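Local coordinates for inactive PncC family protein (Escherichia coli O157:H7, PDB 5KOL) that is of unknown function, belonging to the CinA family but probably lacking the nicotinamide-nucleotide amidohydrolase activity associated with it, at residues T67-D70 / Q71-M74; A89-E92 / K93-A96; S26-L29 / I30-L34. One frame throughout, in Å; residues are numbered along the deposited sequence.

Contact 1. Residues T67-D70 / Q71-M74; sequences TFTD and QAKM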
ATOM      1  N   THR A  67       2.785   4.881   4.397  1.00 24.82           N
ATOM      2  CA  THR A  67       3.612   6.042   4.770  1.00 28.26           C
ATOM      3  C   THR A  67       4.565   5.557   5.855  1.00 27.58           C
ATOM      4  O   THR A  67       4.228   5.611   7.043  1.00 23.59           O
ATOM      5  CB  THR A  67       2.753   7.214   5.262  1.00 26.38           C
ATOM      6  OG1 THR A  67       1.883   6.750   6.289  1.00 24.92           O
ATOM      7  CG2 THR A  67       1.899   7.764   4.124  1.00 25.83           C
ATOM      8  N   PHE A  68       5.744   5.097   5.437  1.00 26.48           N
ATOM      9  CA  PHE A  68       6.680   4.421   6.326  1.00 29.03           C
ATOM     10  C   PHE A  68       7.530   5.384   7.144  1.00 29.95           C
ATOM     11  O   PHE A  68       8.070   4.974   8.177  1.00 28.70           O
ATOM     12  CB  PHE A  68       7.602   3.497   5.509  1.00 26.20           C
ATOM     13  CG  PHE A  68       8.237   2.392   6.316  1.00 26.46           C
ATOM     14  CD1 PHE A  68       7.505   1.254   6.660  1.00 34.97           C
ATOM     15  CD2 PHE A  68       9.557   2.481   6.725  1.00 33.01           C
ATOM     16  CE1 PHE A  68       8.088   0.229   7.409  1.00 35.73           C
ATOM     17  CE2 PHE A  68      10.148   1.466   7.470  1.00 36.70           C
ATOM     18  CZ  PHE A  68       9.420   0.337   7.811  1.00 32.16           C
ATOM     19  N   THR A  69       7.673   6.641   6.715  1.00 27.54           N
ATOM     20  CA  THR A  69       8.573   7.585   7.364  1.00 31.19           C
ATOM     21  C   THR A  69       7.807   8.784   7.915  1.00 30.95           C
ATOM     22  O   THR A  69       6.635   9.007   7.601  1.00 29.77           O
ATOM     23  CB  THR A  69       9.660   8.077   6.396  1.00 27.75           C
ATOM     24  OG1 THR A  69       9.039   8.829   5.345  1.00 33.63           O
ATOM     25  CG2 THR A  69      10.443   6.896   5.800  1.00 31.70           C
ATOM     26  N   ASP A  70       8.496   9.585   8.738  1.00 26.91           N
ATOM     27  CA  ASP A  70       7.867  10.799   9.256  1.00 33.22           C
ATOM     28  C   ASP A  70       7.474  11.728   8.114  1.00 32.72           C
ATOM     29  O   ASP A  70       6.363  12.279   8.093  1.00 31.36           O
ATOM     30  CB  ASP A  70       8.810  11.517  10.226  1.00 32.29           C
ATOM     31  CG  ASP A  70       8.882  10.847  11.590  1.00 40.97           C
ATOM     32  OD1 ASP A  70       9.549  11.400  12.496  1.00 44.09           O
ATOM     33  OD2 ASP A  70       8.257   9.782  11.768  1.00 32.67           O
ATOM     34  N   GLN A  71       8.363  11.883   7.135  1.00 30.08           N
ATOM     35  CA  GLN A  71       8.113  12.803   6.027  1.00 34.12           C
ATOM     36  C   GLN A  71       6.928  12.350   5.194  1.00 31.19           C
ATOM     37  O   GLN A  71       6.126  13.179   4.750  1.00 28.54           O
ATOM     38  CB  GLN A  71       9.346  12.928   5.128  1.00 33.79           C
ATOM     39  CG  GLN A  71      10.563  13.596   5.749  1.00 39.60           C
ATOM     40  CD  GLN A  71      11.060  12.875   6.998  1.00 48.69           C
ATOM     41  OE1 GLN A  71      11.521  13.506   7.962  1.00 61.17           O
ATOM     42  NE2 GLN A  71      10.944  11.547   6.999  1.00 36.34           N
ATOM     43  N   ALA A  72       6.809  11.038   4.954  1.00 28.00           N
ATOM     44  CA  ALA A  72       5.683  10.558   4.164  1.00 29.28           C
ATOM     45  C   ALA A  72       4.362  10.786   4.897  1.00 20.91           C
ATOM     46  O   ALA A  72       3.357  11.160   4.276  1.00 27.02           O
ATOM     47  CB  ALA A  72       5.880   9.078   3.807  1.00 31.27           C
ATOM     48  N   LYS A  73       4.337  10.566   6.217  1.00 22.11           N
ATOM     49  CA  LYS A  73       3.133  10.858   6.983  1.00 26.02           C
ATOM     50  C   LYS A  73       2.769  12.338   6.890  1.00 25.29           C
ATOM     51  O   LYS A  73       1.593  12.691   6.750  1.00 26.01           O
ATOM     52  CB  LYS A  73       3.319  10.440   8.442  1.00 25.58           C
ATOM     53  CG  LYS A  73       3.379   8.897   8.659  1.00 24.62           C
ATOM     54  CD  LYS A  73       3.879   8.532  10.068  1.00 28.74           C
ATOM     55  CE  LYS A  73       3.945   7.003  10.308  1.00 24.87           C
ATOM     56  NZ  LYS A  73       5.099   6.385   9.552  1.00 26.79           N
ATOM     57  N   MET A  74       3.771  13.212   6.951  1.00 24.66           N
ATOM     58  CA  MET A  74       3.519  14.651   6.883  1.00 26.44           C
ATOM     59  C   MET A  74       3.031  15.079   5.501  1.00 23.11           C
ATOM     60  O   MET A  74       2.164  15.953   5.388  1.00 28.75           O
ATOM     61  CB  MET A  74       4.801  15.402   7.250  1.00 27.42           C
ATOM     62  CG  MET A  74       5.238  15.130   8.682  1.00 30.44           C
ATOM     63  SD  MET A  74       6.425  16.298   9.334  1.00 38.93           S
ATOM     64  CE  MET A  74       7.948  15.692   8.626  1.00 37.16           C
TER
HETATM   65  O   HOH W   1       7.564   7.435  10.699  1.00 33.56           O
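Gln-71 folds back on the turn that carries the chain from strand 61-67 into helix 70-76, a helix start with Thr-69 as its N-cap. A bend about its CB-CG bond (chi2 59°) brings NE2 to 3.7 Å from Thr-69 CB, an easy place for a flexible polar chain at the exposed edge of the turn. Next, Ala-72 supplies the N-H that the cap receives: its N donates to Thr-69 OG1 over 3.2 Å, at 160°. Threonine suits this place because its hydroxyl stands in for the carbonyl acceptor that a preceding turn would have supplied. The small Ala-72 methyl fits between Thr-69 OG1 and Thr-67, its CB lying 3.9 Å from Thr-67 CB, and Gly-62 of the second subunit also packs on this alanine. Lys-73 sends its N to Thr-69 O and runs its aliphatic chain across Thr-67, CG coming within 3.5 Å of the buried Thr-67 OG1. A turn at the last torsion (chi4 73°) then delivers NZ to Thr-67 O at 2.8 Å. Ser-41 OG bonds to both of those atoms, and a water accepts from Lys-73 NZ while donating to Asp-70 OD2, so the enclosed ammonium has three partners and an indirect link to a carboxylate. Met-74 completes the first turn, its N donating to Asp-70 O over 3.0 Å while its CG passes 3.1 Å from the same oxygen.

Contact 2. Residues A89-E92 / K93-A96; sequences AVSE and KVAA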
ATOM      1  N   ALA A  89       5.935   8.852  15.983  1.00 29.29           N
ATOM      2  CA  ALA A  89       5.024   8.323  14.969  1.00 32.01           C
ATOM      3  C   ALA A  89       4.163   7.179  15.483  1.00 27.82           C
ATOM      4  O   ALA A  89       3.103   6.909  14.905  1.00 30.87           O
ATOM      5  CB  ALA A  89       5.810   7.828  13.743  1.00 28.76           C
ATOM      6  N   VAL A  90       4.614   6.469  16.510  1.00 30.46           N
ATOM      7  CA  VAL A  90       3.831   5.393  17.123  1.00 27.60           C
ATOM      8  C   VAL A  90       3.137   6.040  18.313  1.00 29.06           C
ATOM      9  O   VAL A  90       3.675   6.087  19.418  1.00 30.97           O
ATOM     10  CB  VAL A  90       4.706   4.209  17.532  1.00 33.62           C
ATOM     11  CG1 VAL A  90       3.888   3.177  18.324  1.00 23.77           C
ATOM     12  CG2 VAL A  90       5.361   3.567  16.294  1.00 31.25           C
ATOM     13  N   SER A  91       1.935   6.571  18.088  1.00 26.28           N
ATOM     14  CA  SER A  91       1.249   7.308  19.143  1.00 28.94           C
ATOM     15  C   SER A  91      -0.225   7.388  18.806  1.00 23.82           C
ATOM     16  O   SER A  91      -0.614   7.340  17.636  1.00 27.65           O
ATOM     17  CB  SER A  91       1.798   8.729  19.298  1.00 33.41           C
ATOM     18  OG  SER A  91       1.416   9.494  18.164  1.00 26.83           O
ATOM     19  N   GLU A  92      -1.035   7.565  19.852  1.00 27.52           N
ATOM     20  CA  GLU A  92      -2.468   7.742  19.663  1.00 26.68           C
ATOM     21  C   GLU A  92      -2.770   8.930  18.754  1.00 26.20           C
ATOM     22  O   GLU A  92      -3.636   8.851  17.875  1.00 27.26           O
ATOM     23  CB  GLU A  92      -3.151   7.907  21.024  1.00 26.03           C
ATOM     24  CG  GLU A  92      -4.622   8.227  20.930  1.00 30.09           C
ATOM     25  CD  GLU A  92      -5.293   8.326  22.288  1.00 40.38           C
ATOM     26  OE1 GLU A  92      -6.534   8.477  22.317  1.00 43.90           O
ATOM     27  OE2 GLU A  92      -4.586   8.253  23.312  1.00 36.61           O
ATOM     28  N   LYS A  93      -2.055  10.038  18.939  1.00 26.24           N
ATOM     29  CA  LYS A  93      -2.340  11.235  18.157  1.00 28.81           C
ATOM     30  C   LYS A  93      -2.025  11.027  16.681  1.00 21.99           C
ATOM     31  O   LYS A  93      -2.828  11.386  15.811  1.00 25.16           O
ATOM     32  CB  LYS A  93      -1.558  12.422  18.732  1.00 34.46           C
ATOM     33  CG  LYS A  93      -1.679  13.718  17.940  1.00 33.68           C
ATOM     34  CD  LYS A  93      -3.086  14.288  17.934  1.00 36.76           C
ATOM     35  CE  LYS A  93      -3.084  15.733  17.425  1.00 43.10           C
ATOM     36  NZ  LYS A  93      -4.446  16.337  17.306  1.00 43.68           N
ATOM     37  N   VAL A  94      -0.869  10.431  16.368  1.00 22.50           N
ATOM     38  CA  VAL A  94      -0.484  10.293  14.967  1.00 28.11           C
ATOM     39  C   VAL A  94      -1.402   9.296  14.252  1.00 28.68           C
ATOM     40  O   VAL A  94      -1.815   9.505  13.098  1.00 23.57           O
ATOM     41  CB  VAL A  94       1.003   9.893  14.878  1.00 24.52           C
ATOM     42  CG1 VAL A  94       1.368   9.462  13.460  1.00 27.00           C
ATOM     43  CG2 VAL A  94       1.882  11.070  15.333  1.00 28.65           C
ATOM     44  N   ALA A  95      -1.765   8.218  14.931  1.00 27.11           N
ATOM     45  CA  ALA A  95      -2.716   7.273  14.344  1.00 21.75           C
ATOM     46  C   ALA A  95      -4.019   7.979  13.964  1.00 23.17           C
ATOM     47  O   ALA A  95      -4.528   7.820  12.847  1.00 22.52           O
ATOM     48  CB  ALA A  95      -2.978   6.134  15.346  1.00 21.18           C
ATOM     49  N   ALA A  96      -4.569   8.777  14.890  1.00 25.68           N
ATOM     50  CA  ALA A  96      -5.791   9.521  14.607  1.00 28.82           C
ATOM     51  C   ALA A  96      -5.621  10.429  13.391  1.00 26.20           C
ATOM     52  O   ALA A  96      -6.470  10.444  12.487  1.00 24.92           O
ATOM     53  CB  ALA A  96      -6.213  10.324  15.845  1.00 30.91           C
TER
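Ser-91 and Val-94 meet where the loop after helix 81-87 turns into helix 92-106. The serine hydroxyl reaches forward along the chain and accepts from Val-94 N, with OG 3.1 Å from that nitrogen and an N-H...O angle of 162°. It can do so because chi1 (70°) places OG between its own backbone N and carbonyl carbon, facing the first turn. The same OG is hydrogen-bonded to Ser-88 O, which leaves the hydroxyl held from both the loop and the helix and fixes its rotation. A short side chain that can donate and accept at once is well suited to such a place.

This is the N-cap of helix 92-106, and the backbone takes over directly behind it: Ala-95 N donates to Ser-91 O over 3.1 Å.

Val-94 covers the cap with its branches. CB and CG2 both lie 3.3 Å from Ser-91 OG, while CG1 reaches back to the loop, 3.4 Å from Ala-89 O, an oxygen that also bonds to Thr-115 OG1. With two carbons so close to the hydroxyl, this beta-branched side chain probably shields the capping bond on the buried flank, where Leu-84 and Val-79 pack on it too.

Glu-92, the first helical residue, meets the turn through its backbone, its O accepting from Ala-96 N. CG is anti to the backbone N (chi1 175°) and the chain stays extended beyond it, so the carboxylate ends well off the turn, where OE1 bonds to Thr-144 OG1 of strand 141-148. An acidic residue at the first position of a helix is probably favoured by the positive end of the helix dipole. The side chain of Lys-93 packs on Ser-83 and Tyr-87 of helix 81-87.

Contact 3. Residues S26-L29 / I30-L34; sequences SQRL and IADQL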
ATOM      1  N   SER A  26     -16.562  -6.504   3.840  1.00 26.95           N
ATOM      2  CA  SER A  26     -16.913  -6.052   2.501  1.00 31.89           C
ATOM      3  C   SER A  26     -18.423  -5.968   2.337  1.00 31.64           C
ATOM      4  O   SER A  26     -18.955  -4.952   1.881  1.00 30.78           O
ATOM      5  CB  SER A  26     -16.288  -6.960   1.440  1.00 26.45           C
ATOM      6  OG  SER A  26     -16.832  -8.263   1.473  1.00 31.43           O
ATOM      7  N   GLN A  27     -19.145  -7.003   2.758  1.00 26.66           N
ATOM      8  CA  GLN A  27     -20.583  -6.981   2.525  1.00 37.36           C
ATOM      9  C   GLN A  27     -21.282  -5.967   3.416  1.00 29.60           C
ATOM     10  O   GLN A  27     -22.297  -5.388   3.015  1.00 34.54           O
ATOM     11  CB  GLN A  27     -21.114  -8.395   2.714  1.00 35.63           C
ATOM     12  CG  GLN A  27     -20.841  -9.137   1.432  1.00 46.65           C
ATOM     13  CD  GLN A  27     -20.930 -10.601   1.621  1.00 68.60           C
ATOM     14  OE1 GLN A  27     -21.170 -11.094   2.710  1.00 71.37           O
ATOM     15  NE2 GLN A  27     -20.756 -11.322   0.541  1.00 69.71           N
ATOM     16  N   ARG A  28     -20.719  -5.690   4.592  1.00 29.26           N
ATOM     17  CA  ARG A  28     -21.293  -4.674   5.468  1.00 31.30           C
ATOM     18  C   ARG A  28     -21.166  -3.278   4.864  1.00 40.98           C
ATOM     19  O   ARG A  28     -22.133  -2.493   4.861  1.00 35.83           O
ATOM     20  CB  ARG A  28     -20.609  -4.730   6.829  1.00 34.36           C
ATOM     21  CG  ARG A  28     -21.048  -3.635   7.744  1.00 43.66           C
ATOM     22  CD  ARG A  28     -22.561  -3.657   7.945  1.00 52.39           C
ATOM     23  NE  ARG A  28     -22.963  -2.472   8.687  1.00 57.56           N
ATOM     24  CZ  ARG A  28     -22.974  -2.405  10.011  1.00 59.49           C
ATOM     25  NH1 ARG A  28     -22.627  -3.472  10.732  1.00 54.01           N
ATOM     26  NH2 ARG A  28     -23.330  -1.274  10.610  1.00 57.60           N
ATOM     27  N   LEU A  29     -19.975  -2.938   4.369  1.00 31.70           N
ATOM     28  CA  LEU A  29     -19.778  -1.599   3.823  1.00 31.79           C
ATOM     29  C   LEU A  29     -20.511  -1.422   2.500  1.00 30.80           C
ATOM     30  O   LEU A  29     -21.022  -0.330   2.220  1.00 39.73           O
ATOM     31  CB  LEU A  29     -18.292  -1.291   3.655  1.00 29.01           C
ATOM     32  CG  LEU A  29     -17.402  -1.386   4.897  1.00 27.53           C
ATOM     33  CD1 LEU A  29     -15.926  -1.441   4.507  1.00 28.16           C
ATOM     34  CD2 LEU A  29     -17.684  -0.223   5.824  1.00 27.76           C
ATOM     35  N   ILE A  30     -20.570  -2.473   1.677  1.00 32.57           N
ATOM     36  CA  ILE A  30     -21.350  -2.401   0.445  1.00 40.19           C
ATOM     37  C   ILE A  30     -22.818  -2.162   0.767  1.00 44.55           C
ATOM     38  O   ILE A  30     -23.488  -1.341   0.129  1.00 45.68           O
ATOM     39  CB  ILE A  30     -21.155  -3.679  -0.393  1.00 41.94           C
ATOM     40  CG1 ILE A  30     -19.717  -3.793  -0.882  1.00 38.75           C
ATOM     41  CG2 ILE A  30     -22.108  -3.698  -1.590  1.00 40.26           C
ATOM     42  CD1 ILE A  30     -19.458  -5.051  -1.681  1.00 37.39           C
ATOM     43  N   ALA A  31     -23.336  -2.868   1.772  1.00 40.24           N
ATOM     44  CA  ALA A  31     -24.727  -2.699   2.155  1.00 43.77           C
ATOM     45  C   ALA A  31     -24.983  -1.280   2.639  1.00 49.33           C
ATOM     46  O   ALA A  31     -26.031  -0.690   2.341  1.00 48.65           O
ATOM     47  CB  ALA A  31     -25.095  -3.719   3.232  1.00 41.00           C
ATOM     48  N   ASP A  32     -24.032  -0.713   3.376  1.00 42.51           N
ATOM     49  CA  ASP A  32     -24.161   0.642   3.891  1.00 39.15           C
ATOM     50  C   ASP A  32     -23.765   1.698   2.871  1.00 44.34           C
ATOM     51  O   ASP A  32     -23.831   2.891   3.187  1.00 40.88           O
ATOM     52  CB  ASP A  32     -23.309   0.808   5.151  1.00 41.86           C
ATOM     53  CG  ASP A  32     -23.841   0.008   6.326  1.00 48.95           C
ATOM     54  OD1 ASP A  32     -24.955  -0.551   6.218  1.00 50.06           O
ATOM     55  OD2 ASP A  32     -23.147  -0.053   7.363  1.00 50.67           O
ATOM     56  N   GLN A  33     -23.358   1.296   1.669  1.00 38.20           N
ATOM     57  CA  GLN A  33     -22.882   2.229   0.648  1.00 48.55           C
ATOM     58  C   GLN A  33     -21.810   3.168   1.207  1.00 44.59           C
ATOM     59  O   GLN A  33     -21.829   4.385   0.997  1.00 40.97           O
ATOM     60  CB  GLN A  33     -24.055   3.007   0.041  1.00 51.14           C
ATOM     61  CG  GLN A  33     -24.751   2.225  -1.057  1.00 57.94           C
ATOM     62  CD  GLN A  33     -23.753   1.667  -2.071  1.00 63.94           C
ATOM     63  OE1 GLN A  33     -23.509   0.455  -2.124  1.00 57.90           O
ATOM     64  NE2 GLN A  33     -23.165   2.552  -2.873  1.00 62.28           N
ATOM     65  N   LEU A  34     -20.867   2.587   1.942  1.00 37.62           N
ATOM     66  CA  LEU A  34     -19.749   3.320   2.523  1.00 39.33           C
ATOM     67  C   LEU A  34     -18.455   2.961   1.804  1.00 37.24           C
ATOM     68  O   LEU A  34     -18.271   1.819   1.370  1.00 32.35           O
ATOM     69  CB  LEU A  34     -19.617   3.020   4.019  1.00 34.73           C
ATOM     70  CG  LEU A  34     -20.765   3.438   4.935  1.00 43.37           C
ATOM     71  CD1 LEU A  34     -20.506   2.928   6.341  1.00 38.03           C
ATOM     72  CD2 LEU A  34     -20.953   4.956   4.936  1.00 45.10           C
TER
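Arg-28 and Asp-32, one turn apart, cross obliquely with their side chains at the last turn of helix 18-31, which ends in a Schellman motif. The guanidinium and carboxylate planes stand 80° apart, a steep angle that keeps the two groups from pairing side by side. The hydrogen bond found between them, part of a salt bridge, runs from NE to OD2 over 2.8 Å, the oxygen lying near the guanidinium plane while NE comes from above the carboxylate plane. A bend at the second torsion of Arg-28 (57°) brings NE to Asp-32 OD2, and NH2 bonds to Leu-172 O near the C terminus of the chain. A long cationic arm suits this place, since it can meet a carboxylate and a main-chain carbonyl together.

On another flank Leu-29 and Leu-34 cross at about a right angle, CD2 of Leu-29 being 4.2 Å from CB of Leu-34. Their meeting follows from the turn out of the helix: Gln-33 takes positive phi (51°), its N bonds back to Ile-30 O over 3.1 Å, and Leu-34 N donates to Leu-29 O over 2.9 Å. Apolar residues flanking this closure give it a hydrophobic side, which Phe-60 extends by packing on Leu-29. Ile-30 lies along the preceding turn, and its N donates to Ser-26 O over 3.0 Å. Its CG1 passes close to that same carbonyl, 3.1 Å from Ser-26 O.

Overall arrangement
From the N terminus, contact 3 comes first, closing helix 18-31 before the chain enters strand 36-40. Contact 1 then turns the end of strand 61-67, an outermost strand of the mixed sheet within this chain, into helix 70-76. After helix 81-87, contact 2 starts helix 92-106, which leads on to strand 110-116. The three are in series, and none nests in or crosses another. Contacts 1 and 2 nevertheless touch, the methyl of Ala-89 resting against Asp-70 and Lys-73, so two helix starts lie side by side. Contact 3 is on the opposite side of the chain's centre, its nearest atoms about 17 Å from contact 2 and about 20 Å from contact 1.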